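Soluble lytic transglycosylase B3 (Pseudomonas aeruginosa, PDB 5ANZ) probably cleaves the peptidoglycan of the bacterial cell wall as a lytic transglycosylase, contributing to cell-wall turnover, and binds a calcium ion. Local coordinates at residues F73-R87 with K154-R168. Residues are numbered along the deposited sequence; the frame is centred on the assembly and turned at random.
Sequences FAGVQPDPAVVEADR and KNVIRSLATLAYEGR
R158 runs fully extended, with CG opposite its own backbone N (chi1 -173°), and this carries its guanidinium to the carbonyls of Q77 and P78. R158 NE donates to Q77 O at 2.8 Å, from above that carbonyl plane. R158 NH2 donates to P78 O at 3.1 Å, in the guanidinium plane. The D79 carboxylate carbon lies over one guanidinium face, so the two charges are near but no N-H points at the carboxylate.

T162 has OG1 turned back beside its backbone N (chi1 -65°). T162 OG1 donates to R158 O within its own helix and accepts from D79 N at 2.8 Å. D79 is the N-cap of helix 80-87, where its OD1 accepts from A81 N. A water bridges D79 OD2 and S159 OG.

Beyond the cap, V82 CG1 packs on L163 CD2 at 3.6 Å. V83 CG2 meets T162 CG2 tightly at 3.5 Å. At the far end D86 OD2 accepts from R168 N on its syn side at 2.9 Å. At the other end I157 CG2 sits over a face of the F73 ring, 4.0 Å from its centroid.

This is helix packing within the lysozyme-like transglycosylase SLT domain. Helices 80-87 and 156-166 cross at -59°, their local axes 9.0 Å apart at closest. Helix 48-61 adds F48 against P78 and W51 against A161. Helix 170-186 packs on I157 and L163, and strand 154-155 pairs with strand 195-196.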
loop_
_atom_site.group_PDB
_atom_site.type_symbol
_atom_site.label_atom_id
_atom_site.label_comp_id
_atom_site.label_asym_id
_atom_site.label_seq_id
_atom_site.Cartn_x
_atom_site.Cartn_y
_atom_site.Cartn_z
ATOM N N PHE A 73 -22.387 8.675 -17.965
ATOM C CA PHE A 73 -22.461 10.020 -17.403
ATOM C C PHE A 73 -23.874 10.467 -17.050
ATOM O O PHE A 73 -24.063 11.579 -16.573
ATOM C CB PHE A 73 -21.823 11.025 -18.365
ATOM C CG PHE A 73 -20.339 11.137 -18.196
ATOM C CD1 PHE A 73 -19.483 10.287 -18.880
ATOM C CD2 PHE A 73 -19.798 12.049 -17.306
ATOM C CE1 PHE A 73 -18.106 10.372 -18.699
ATOM C CE2 PHE A 73 -18.415 12.136 -17.129
ATOM C CZ PHE A 73 -17.578 11.297 -17.831
ATOM N N ALA A 74 -24.859 9.600 -17.267
ATOM C CA ALA A 74 -26.242 9.935 -16.937
ATOM C C ALA A 74 -26.394 10.392 -15.481
ATOM O O ALA A 74 -26.172 9.618 -14.545
ATOM C CB ALA A 74 -27.150 8.744 -17.215
ATOM N N GLY A 75 -26.756 11.657 -15.301
ATOM C CA GLY A 75 -27.002 12.203 -13.978
ATOM C C GLY A 75 -25.754 12.562 -13.191
ATOM O O GLY A 75 -25.847 13.058 -12.064
ATOM N N VAL A 76 -24.586 12.325 -13.779
ATOM C CA VAL A 76 -23.329 12.604 -13.092
ATOM C C VAL A 76 -23.024 14.101 -12.953
ATOM O O VAL A 76 -23.119 14.871 -13.915
ATOM C CB VAL A 76 -22.151 11.920 -13.804
ATOM C CG1 VAL A 76 -20.838 12.371 -13.202
ATOM C CG2 VAL A 76 -22.315 10.410 -13.733
ATOM N N GLN A 77 -22.672 14.492 -11.732
ATOM C CA GLN A 77 -22.265 15.854 -11.403
ATOM C C GLN A 77 -21.012 15.747 -10.534
ATOM O O GLN A 77 -20.700 14.665 -10.047
ATOM C CB GLN A 77 -23.373 16.604 -10.657
ATOM C CG GLN A 77 -24.572 17.006 -11.507
ATOM C CD GLN A 77 -24.236 18.100 -12.500
ATOM O OE1 GLN A 77 -24.236 17.875 -13.710
ATOM N NE2 GLN A 77 -23.954 19.297 -11.994
ATOM N N PRO A 78 -20.297 16.863 -10.319
ATOM C CA PRO A 78 -19.135 16.728 -9.427
ATOM C C PRO A 78 -19.521 16.272 -8.019
ATOM O O PRO A 78 -20.627 16.550 -7.553
ATOM C CB PRO A 78 -18.547 18.143 -9.405
ATOM C CG PRO A 78 -18.971 18.730 -10.714
ATOM C CD PRO A 78 -20.358 18.201 -10.940
ATOM N N ASP A 79 -18.608 15.563 -7.366
ATOM C CA ASP A 79 -18.813 15.092 -5.999
ATOM C C ASP A 79 -17.885 15.846 -5.031
ATOM O O ASP A 79 -16.678 15.605 -5.018
ATOM C CB ASP A 79 -18.553 13.591 -5.910
ATOM C CG ASP A 79 -18.886 13.031 -4.551
ATOM O OD1 ASP A 79 -19.141 13.848 -3.626
ATOM O OD2 ASP A 79 -18.909 11.788 -4.409
ATOM N N PRO A 80 -18.446 16.745 -4.209
ATOM C CA PRO A 80 -17.598 17.558 -3.322
ATOM C C PRO A 80 -16.813 16.713 -2.325
ATOM O O PRO A 80 -15.745 17.138 -1.875
ATOM C CB PRO A 80 -18.605 18.460 -2.599
ATOM C CG PRO A 80 -19.786 18.512 -3.505
ATOM C CD PRO A 80 -19.860 17.147 -4.136
ATOM N N ALA A 81 -17.333 15.536 -1.995
ATOM C CA ALA A 81 -16.656 14.617 -1.093
ATOM C C ALA A 81 -15.347 14.144 -1.711
ATOM O O ALA A 81 -14.340 13.980 -1.022
ATOM C CB ALA A 81 -17.555 13.427 -0.763
ATOM N N VAL A 82 -15.364 13.933 -3.022
ATOM C CA VAL A 82 -14.175 13.507 -3.736
ATOM C C VAL A 82 -13.157 14.659 -3.780
ATOM O O VAL A 82 -11.953 14.456 -3.586
ATOM C CB VAL A 82 -14.557 13.013 -5.155
ATOM C CG1 VAL A 82 -13.330 12.790 -6.002
ATOM C CG2 VAL A 82 -15.364 11.739 -5.046
ATOM N N VAL A 83 -13.642 15.880 -3.997
ATOM C CA VAL A 83 -12.749 17.036 -4.011
ATOM C C VAL A 83 -12.085 17.210 -2.646
ATOM O O VAL A 83 -10.887 17.468 -2.555
ATOM C CB VAL A 83 -13.497 18.324 -4.390
ATOM C CG1 VAL A 83 -12.574 19.535 -4.263
ATOM C CG2 VAL A 83 -14.074 18.213 -5.819
ATOM N N GLU A 84 -12.870 17.048 -1.588
ATOM C CA GLU A 84 -12.360 17.175 -0.224
ATOM C C GLU A 84 -11.305 16.118 0.092
ATOM O O GLU A 84 -10.262 16.450 0.658
ATOM C CB GLU A 84 -13.509 17.097 0.787
ATOM C CG GLU A 84 -13.058 17.036 2.242
ATOM C CD GLU A 84 -12.060 18.128 2.611
ATOM O OE1 GLU A 84 -12.092 19.213 1.991
ATOM O OE2 GLU A 84 -11.239 17.897 3.523
ATOM N N ALA A 85 -11.566 14.859 -0.272
ATOM C CA ALA A 85 -10.588 13.790 -0.045
ATOM C C ALA A 85 -9.279 14.064 -0.790
ATOM O O ALA A 85 -8.192 13.768 -0.299
ATOM C CB ALA A 85 -11.158 12.427 -0.458
ATOM N N ASP A 86 -9.398 14.626 -1.985
ATOM C CA ASP A 86 -8.256 14.948 -2.833
ATOM C C ASP A 86 -7.439 16.113 -2.264
ATOM O O ASP A 86 -6.232 16.209 -2.482
ATOM C CB ASP A 86 -8.765 15.262 -4.246
ATOM C CG ASP A 86 -7.659 15.645 -5.212
ATOM O OD1 ASP A 86 -6.843 14.769 -5.575
ATOM O OD2 ASP A 86 -7.636 16.821 -5.641
ATOM N N ARG A 87 -8.110 16.986 -1.517
ATOM C CA ARG A 87 -7.486 18.168 -0.925
ATOM C C ARG A 87 -6.941 17.857 0.466
ATOM O O ARG A 87 -6.040 18.537 0.972
ATOM C CB ARG A 87 -8.511 19.307 -0.871
ATOM C CG ARG A 87 -8.041 20.601 -0.218
ATOM C CD ARG A 87 -9.080 21.689 -0.467
ATOM N NE ARG A 87 -8.907 22.870 0.376
ATOM C CZ ARG A 87 -8.192 23.933 0.034
ATOM N NH1 ARG A 87 -7.563 23.959 -1.132
ATOM N NH2 ARG A 87 -8.100 24.968 0.861
ATOM N N LYS A 154 -18.862 4.894 -3.902
ATOM C CA LYS A 154 -18.836 5.960 -4.873
ATOM C C LYS A 154 -18.743 5.410 -6.276
ATOM O O LYS A 154 -17.989 4.477 -6.542
ATOM C CB LYS A 154 -17.667 6.908 -4.569
ATOM C CG LYS A 154 -17.837 7.657 -3.255
ATOM C CD LYS A 154 -16.739 8.701 -3.069
ATOM C CE LYS A 154 -17.016 9.600 -1.865
ATOM N NZ LYS A 154 -17.051 8.836 -0.594
ATOM N N ASN A 155 -19.513 5.998 -7.182
ATOM C CA ASN A 155 -19.453 5.632 -8.574
ATOM C C ASN A 155 -18.132 6.082 -9.183
ATOM O O ASN A 155 -17.773 7.271 -9.102
ATOM C CB ASN A 155 -20.616 6.246 -9.344
ATOM C CG ASN A 155 -20.629 5.787 -10.783
ATOM O OD1 ASN A 155 -19.965 6.378 -11.634
ATOM N ND2 ASN A 155 -21.341 4.685 -11.053
ATOM N N VAL A 156 -17.412 5.129 -9.774
ATOM C CA VAL A 156 -16.053 5.379 -10.267
ATOM C C VAL A 156 -16.046 6.457 -11.338
ATOM O O VAL A 156 -15.133 7.296 -11.367
ATOM C CB VAL A 156 -15.441 4.081 -10.820
ATOM C CG1 VAL A 156 -14.151 4.354 -11.600
ATOM C CG2 VAL A 156 -15.181 3.118 -9.652
ATOM N N ILE A 157 -17.067 6.459 -12.203
ATOM C CA ILE A 157 -17.102 7.482 -13.263
ATOM C C ILE A 157 -17.286 8.868 -12.650
ATOM O O ILE A 157 -16.613 9.831 -13.028
ATOM C CB ILE A 157 -18.208 7.217 -14.288
ATOM C CG1 ILE A 157 -18.004 5.845 -14.934
ATOM C CG2 ILE A 157 -18.246 8.351 -15.328
ATOM C CD1 ILE A 157 -16.702 5.677 -15.708
ATOM N N ARG A 158 -18.177 8.969 -11.675
ATOM C CA ARG A 158 -18.410 10.251 -11.025
ATOM C C ARG A 158 -17.157 10.738 -10.304
ATOM O O ARG A 158 -16.775 11.905 -10.408
ATOM C CB ARG A 158 -19.563 10.161 -10.030
ATOM C CG ARG A 158 -19.926 11.531 -9.476
ATOM C CD ARG A 158 -21.073 11.459 -8.473
ATOM N NE ARG A 158 -21.452 12.799 -8.031
ATOM C CZ ARG A 158 -22.385 13.049 -7.120
ATOM N NH1 ARG A 158 -23.042 12.042 -6.547
ATOM N NH2 ARG A 158 -22.656 14.304 -6.772
ATOM N N SER A 159 -16.506 9.840 -9.580
ATOM C CA SER A 159 -15.340 10.240 -8.799
ATOM C C SER A 159 -14.190 10.683 -9.701
ATOM O O SER A 159 -13.590 11.741 -9.473
ATOM C CB SER A 159 -14.886 9.098 -7.889
ATOM O OG SER A 159 -15.921 8.768 -6.975
ATOM N N LEU A 160 -13.894 9.900 -10.736
ATOM C CA LEU A 160 -12.792 10.265 -11.630
ATOM C C LEU A 160 -13.104 11.496 -12.486
ATOM O O LEU A 160 -12.200 12.284 -12.782
ATOM C CB LEU A 160 -12.406 9.089 -12.523
ATOM C CG LEU A 160 -11.742 7.926 -11.763
ATOM C CD1 LEU A 160 -11.541 6.727 -12.684
ATOM C CD2 LEU A 160 -10.423 8.362 -11.138
ATOM N N ALA A 161 -14.365 11.675 -12.886
ATOM C CA ALA A 161 -14.749 12.889 -13.608
ATOM C C ALA A 161 -14.592 14.116 -12.726
ATOM O O ALA A 161 -14.156 15.179 -13.188
ATOM C CB ALA A 161 -16.199 12.775 -14.113
ATOM N N THR A 162 -14.947 13.969 -11.453
ATOM C CA THR A 162 -14.783 15.053 -10.499
ATOM C C THR A 162 -13.311 15.468 -10.430
ATOM O O THR A 162 -12.989 16.643 -10.574
ATOM C CB THR A 162 -15.279 14.658 -9.096
ATOM O OG1 THR A 162 -16.699 14.435 -9.151
ATOM C CG2 THR A 162 -14.984 15.776 -8.104
ATOM N N LEU A 163 -12.425 14.492 -10.235
ATOM C CA LEU A 163 -10.985 14.785 -10.158
ATOM C C LEU A 163 -10.431 15.342 -11.471
ATOM O O LEU A 163 -9.563 16.215 -11.464
ATOM C CB LEU A 163 -10.219 13.524 -9.765
ATOM C CG LEU A 163 -10.544 12.968 -8.383
ATOM C CD1 LEU A 163 -9.805 11.664 -8.173
ATOM C CD2 LEU A 163 -10.152 13.966 -7.304
ATOM N N ALA A 164 -10.922 14.834 -12.599
ATOM C CA ALA A 164 -10.499 15.361 -13.895
ATOM C C ALA A 164 -10.902 16.827 -14.040
ATOM O O ALA A 164 -10.126 17.667 -14.518
ATOM C CB ALA A 164 -11.093 14.529 -15.027
ATOM N N TYR A 165 -12.127 17.128 -13.626
ATOM C CA TYR A 165 -12.677 18.474 -13.740
ATOM C C TYR A 165 -12.002 19.481 -12.812
ATOM O O TYR A 165 -11.631 20.570 -13.241
ATOM C CB TYR A 165 -14.183 18.444 -13.462
ATOM C CG TYR A 165 -14.852 19.806 -13.362
ATOM C CD1 TYR A 165 -14.809 20.712 -14.416
ATOM C CD2 TYR A 165 -15.557 20.169 -12.221
ATOM C CE1 TYR A 165 -15.434 21.947 -14.329
ATOM C CE2 TYR A 165 -16.188 21.399 -12.123
ATOM C CZ TYR A 165 -16.124 22.286 -13.181
ATOM O OH TYR A 165 -16.746 23.516 -13.091
ATOM N N GLU A 166 -11.840 19.124 -11.542
ATOM C CA GLU A 166 -11.324 20.089 -10.573
ATOM C C GLU A 166 -10.373 19.498 -9.534
ATOM O O GLU A 166 -10.183 20.078 -8.471
ATOM C CB GLU A 166 -12.495 20.769 -9.861
ATOM C CG GLU A 166 -13.477 19.798 -9.224
ATOM C CD GLU A 166 -14.672 20.496 -8.598
ATOM O OE1 GLU A 166 -14.513 21.633 -8.105
ATOM O OE2 GLU A 166 -15.774 19.906 -8.601
ATOM N N GLY A 167 -9.775 18.350 -9.843
ATOM C CA GLY A 167 -8.841 17.706 -8.933
ATOM C C GLY A 167 -7.429 18.252 -9.034
ATOM O O GLY A 167 -7.104 19.002 -9.951
ATOM N N ARG A 168 -6.585 17.873 -8.081
ATOM C CA ARG A 168 -5.199 18.340 -8.061
ATOM C C ARG A 168 -4.332 17.548 -9.033
ATOM O O ARG A 168 -3.251 17.999 -9.427
ATOM C CB ARG A 168 -4.613 18.237 -6.648
ATOM C CG ARG A 168 -5.168 19.245 -5.663
ATOM C CD ARG A 168 -4.399 19.203 -4.356
ATOM N NE ARG A 168 -4.873 20.213 -3.415
ATOM C CZ ARG A 168 -4.529 21.496 -3.459
ATOM N NH1 ARG A 168 -3.707 21.934 -4.404
ATOM N NH2 ARG A 168 -5.010 22.345 -2.559
HETATM O O HOH W 1 -18.475 10.162 -6.562
#